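Local coordinates for Xcc1710-like domain-containing protein (Bordetella parapertussis 12822, PDB 3CPK) that is of unknown function and carries a DUF498/DUF598 domain of the Xcc1710-like family, with helices packed against a mixed beta sheet, at residues S55-A60 with R109-M114. Sequence-based numbering, arbitrary orientation.
Sequences SLLQQA and RPLLAM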
ATOM      1  N   SER A  55       8.586  -0.724 -11.293  1.00 51.63           N
ATOM      2  CA  SER A  55       9.451   0.355 -10.841  1.00 52.00           C
ATOM      3  C   SER A  55       8.748   1.150  -9.743  1.00 51.10           C
ATOM      4  O   SER A  55       9.361   1.589  -8.775  1.00 52.27           O
ATOM      5  CB  SER A  55       9.792   1.271 -12.018  1.00 52.24           C
ATOM      6  OG  SER A  55      10.729   2.258 -11.636  1.00 52.45           O
ATOM      7  N   LEU A  56       7.445   1.325  -9.906  1.00 50.97           N
ATOM      8  CA  LEU A  56       6.639   2.048  -8.939  1.00 49.11           C
ATOM      9  C   LEU A  56       6.377   1.201  -7.699  1.00 49.91           C
ATOM     10  O   LEU A  56       6.388   1.707  -6.579  1.00 53.89           O
ATOM     11  CB  LEU A  56       5.319   2.461  -9.584  1.00 46.64           C
ATOM     12  CG  LEU A  56       5.362   3.804 -10.304  1.00 48.05           C
ATOM     13  CD1 LEU A  56       4.094   4.003 -11.105  1.00 48.42           C
ATOM     14  CD2 LEU A  56       5.536   4.911  -9.273  1.00 45.47           C
ATOM     15  N   LEU A  57       6.147  -0.089  -7.906  1.00 47.70           N
ATOM     16  CA  LEU A  57       5.881  -1.009  -6.812  1.00 46.78           C
ATOM     17  C   LEU A  57       7.083  -1.136  -5.892  1.00 47.93           C
ATOM     18  O   LEU A  57       6.938  -1.254  -4.675  1.00 46.19           O
ATOM     19  CB  LEU A  57       5.515  -2.384  -7.371  1.00 47.33           C
ATOM     20  CG  LEU A  57       4.050  -2.834  -7.366  1.00 49.97           C
ATOM     21  CD1 LEU A  57       3.092  -1.666  -7.093  1.00 48.05           C
ATOM     22  CD2 LEU A  57       3.759  -3.492  -8.707  1.00 50.60           C
ATOM     23  N   GLN A  58       8.271  -1.113  -6.480  1.00 49.73           N
ATOM     24  CA  GLN A  58       9.497  -1.231  -5.703  1.00 52.10           C
ATOM     25  C   GLN A  58       9.833   0.027  -4.925  1.00 50.05           C
ATOM     26  O   GLN A  58      10.427  -0.039  -3.856  1.00 51.15           O
ATOM     27  CB  GLN A  58      10.652  -1.622  -6.617  1.00 55.15           C
ATOM     28  CG  GLN A  58      10.578  -3.081  -7.034  1.00 63.10           C
ATOM     29  CD  GLN A  58      11.293  -3.359  -8.336  1.00 68.98           C
ATOM     30  OE1 GLN A  58      10.733  -3.995  -9.233  1.00 70.68           O
ATOM     31  NE2 GLN A  58      12.534  -2.888  -8.452  1.00 63.16           N
ATOM     32  N   GLN A  59       9.454   1.180  -5.449  1.00 50.61           N
ATOM     33  CA  GLN A  59       9.727   2.412  -4.728  1.00 53.37           C
ATOM     34  C   GLN A  59       8.794   2.484  -3.519  1.00 52.09           C
ATOM     35  O   GLN A  59       9.172   2.982  -2.462  1.00 51.39           O
ATOM     36  CB  GLN A  59       9.543   3.606  -5.665  1.00 53.41           C
ATOM     37  CG  GLN A  59       8.636   4.711  -5.179  1.00 58.10           C
ATOM     38  CD  GLN A  59       8.619   5.874  -6.148  1.00 63.19           C
ATOM     39  OE1 GLN A  59       9.029   5.733  -7.301  1.00 65.62           O
ATOM     40  NE2 GLN A  59       8.138   7.028  -5.692  1.00 61.94           N
ATOM     41  N   ALA A  60       7.582   1.961  -3.676  1.00 52.68           N
ATOM     42  CA  ALA A  60       6.598   1.947  -2.597  1.00 54.43           C
ATOM     43  C   ALA A  60       7.042   0.974  -1.502  1.00 55.12           C
ATOM     44  O   ALA A  60       6.986   1.282  -0.306  1.00 55.25           O
ATOM     45  CB  ALA A  60       5.232   1.535  -3.141  1.00 54.41           C
ATOM     46  N   ARG A 109       7.340  -9.541 -10.525  1.00 62.61           N
ATOM     47  CA  ARG A 109       8.519 -10.396 -10.371  1.00 62.87           C
ATOM     48  C   ARG A 109       9.721  -9.804  -9.634  1.00 62.35           C
ATOM     49  O   ARG A 109      10.241 -10.425  -8.705  1.00 63.34           O
ATOM     50  CB  ARG A 109       8.968 -10.957 -11.715  1.00 62.95           C
ATOM     51  CG  ARG A 109       8.345 -12.296 -11.971  1.00 64.87           C
ATOM     52  CD  ARG A 109       8.665 -12.811 -13.333  1.00 68.07           C
ATOM     53  NE  ARG A 109       7.937 -14.046 -13.582  1.00 67.19           N
ATOM     54  CZ  ARG A 109       7.850 -14.622 -14.772  1.00 65.82           C
ATOM     55  NH1 ARG A 109       8.449 -14.064 -15.815  1.00 63.96           N
ATOM     56  NH2 ARG A 109       7.167 -15.749 -14.918  1.00 60.90           N
ATOM     57  N   PRO A 110      10.183  -8.609 -10.030  1.00 59.15           N
ATOM     58  CA  PRO A 110      11.332  -8.046  -9.318  1.00 58.71           C
ATOM     59  C   PRO A 110      11.191  -8.209  -7.801  1.00 60.60           C
ATOM     60  O   PRO A 110      12.112  -8.660  -7.120  1.00 61.86           O
ATOM     61  CB  PRO A 110      11.308  -6.589  -9.746  1.00 56.56           C
ATOM     62  CG  PRO A 110      10.814  -6.681 -11.153  1.00 58.41           C
ATOM     63  CD  PRO A 110       9.673  -7.668 -11.039  1.00 57.49           C
ATOM     64  N   LEU A 111      10.022  -7.849  -7.282  1.00 58.49           N
ATOM     65  CA  LEU A 111       9.758  -7.955  -5.856  1.00 55.79           C
ATOM     66  C   LEU A 111       9.906  -9.373  -5.323  1.00 56.87           C
ATOM     67  O   LEU A 111      10.516  -9.587  -4.275  1.00 54.83           O
ATOM     68  CB  LEU A 111       8.358  -7.435  -5.542  1.00 55.29           C
ATOM     69  CG  LEU A 111       8.235  -5.915  -5.543  1.00 52.28           C
ATOM     70  CD1 LEU A 111       6.821  -5.507  -5.180  1.00 50.50           C
ATOM     71  CD2 LEU A 111       9.224  -5.349  -4.543  1.00 50.71           C
ATOM     72  N   LEU A 112       9.330 -10.343  -6.027  1.00 58.16           N
ATOM     73  CA  LEU A 112       9.434 -11.732  -5.595  1.00 62.03           C
ATOM     74  C   LEU A 112      10.918 -12.083  -5.638  1.00 62.27           C
ATOM     75  O   LEU A 112      11.412 -12.866  -4.829  1.00 65.46           O
ATOM     76  CB  LEU A 112       8.661 -12.656  -6.538  1.00 63.30           C
ATOM     77  CG  LEU A 112       7.222 -12.272  -6.891  1.00 70.64           C
ATOM     78  CD1 LEU A 112       6.639 -13.325  -7.820  1.00 77.18           C
ATOM     79  CD2 LEU A 112       6.376 -12.145  -5.631  1.00 75.94           C
ATOM     80  N   ALA A 113      11.624 -11.484  -6.589  1.00 61.00           N
ATOM     81  CA  ALA A 113      13.052 -11.711  -6.739  1.00 60.57           C
ATOM     82  C   ALA A 113      13.729 -11.331  -5.428  1.00 61.87           C
ATOM     83  O   ALA A 113      14.879 -11.693  -5.174  1.00 61.83           O
ATOM     84  CB  ALA A 113      13.598 -10.860  -7.883  1.00 60.78           C
HETATM   85  N   MSE A 114      12.994 -10.595  -4.602  1.00 61.09           N
HETATM   86  CA  MSE A 114      13.479 -10.152  -3.304  1.00 65.41           C
HETATM   87  C   MSE A 114      12.735 -10.830  -2.170  1.00 59.66           C
HETATM   88  O   MSE A 114      12.851 -10.425  -1.017  1.00 60.10           O
HETATM   89  CB  MSE A 114      13.302  -8.651  -3.172  1.00 62.53           C
HETATM   90  CG  MSE A 114      14.374  -7.867  -3.844  1.00 68.71           C
HETATM   91 SE   MSE A 114      13.690  -6.142  -4.261  1.00 92.94          SE
HETATM   92  CE  MSE A 114      13.564  -6.353  -6.177  1.00 89.87           C
TER
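L111 reaches from helix 105-112 to helix 54-61 with both methyls: its CD1 lies 4.0 Å from L57 CB, and its CD2 lies 3.6 Å from Q58 CG. CG of L111 stands beside its own backbone N and anti to the carbonyl carbon (chi1 -76°), and the branch carries one methyl to each neighbour. L57, L111 and the CG of Q58 make the tight, greasy part. Helix 105-112, the beta-alpha-beta crossover between parallel strands 91-95 and 117-121, here packs beside helix 54-61; the buried L57 and L111 both touch L92 of strand 91-95, and L57 rests on V94 and W44 as well. The amide end of Q58 forms the looser outer side. Its chain, extended beyond CG, slides past L111 in the opposite direction and meets the P110 side chain at about a right angle, CD 3.5 Å from P110 CB. The exact placing of the amide oxygen there is doubtful, as is that of the methyl of selenomethionine M114, an exposed residue near Q58 NE2. No hydrogen bond spans the two segments, which implies that this pairing relies on apolar burial and on the aliphatic part of a glutamine, without polar directionality.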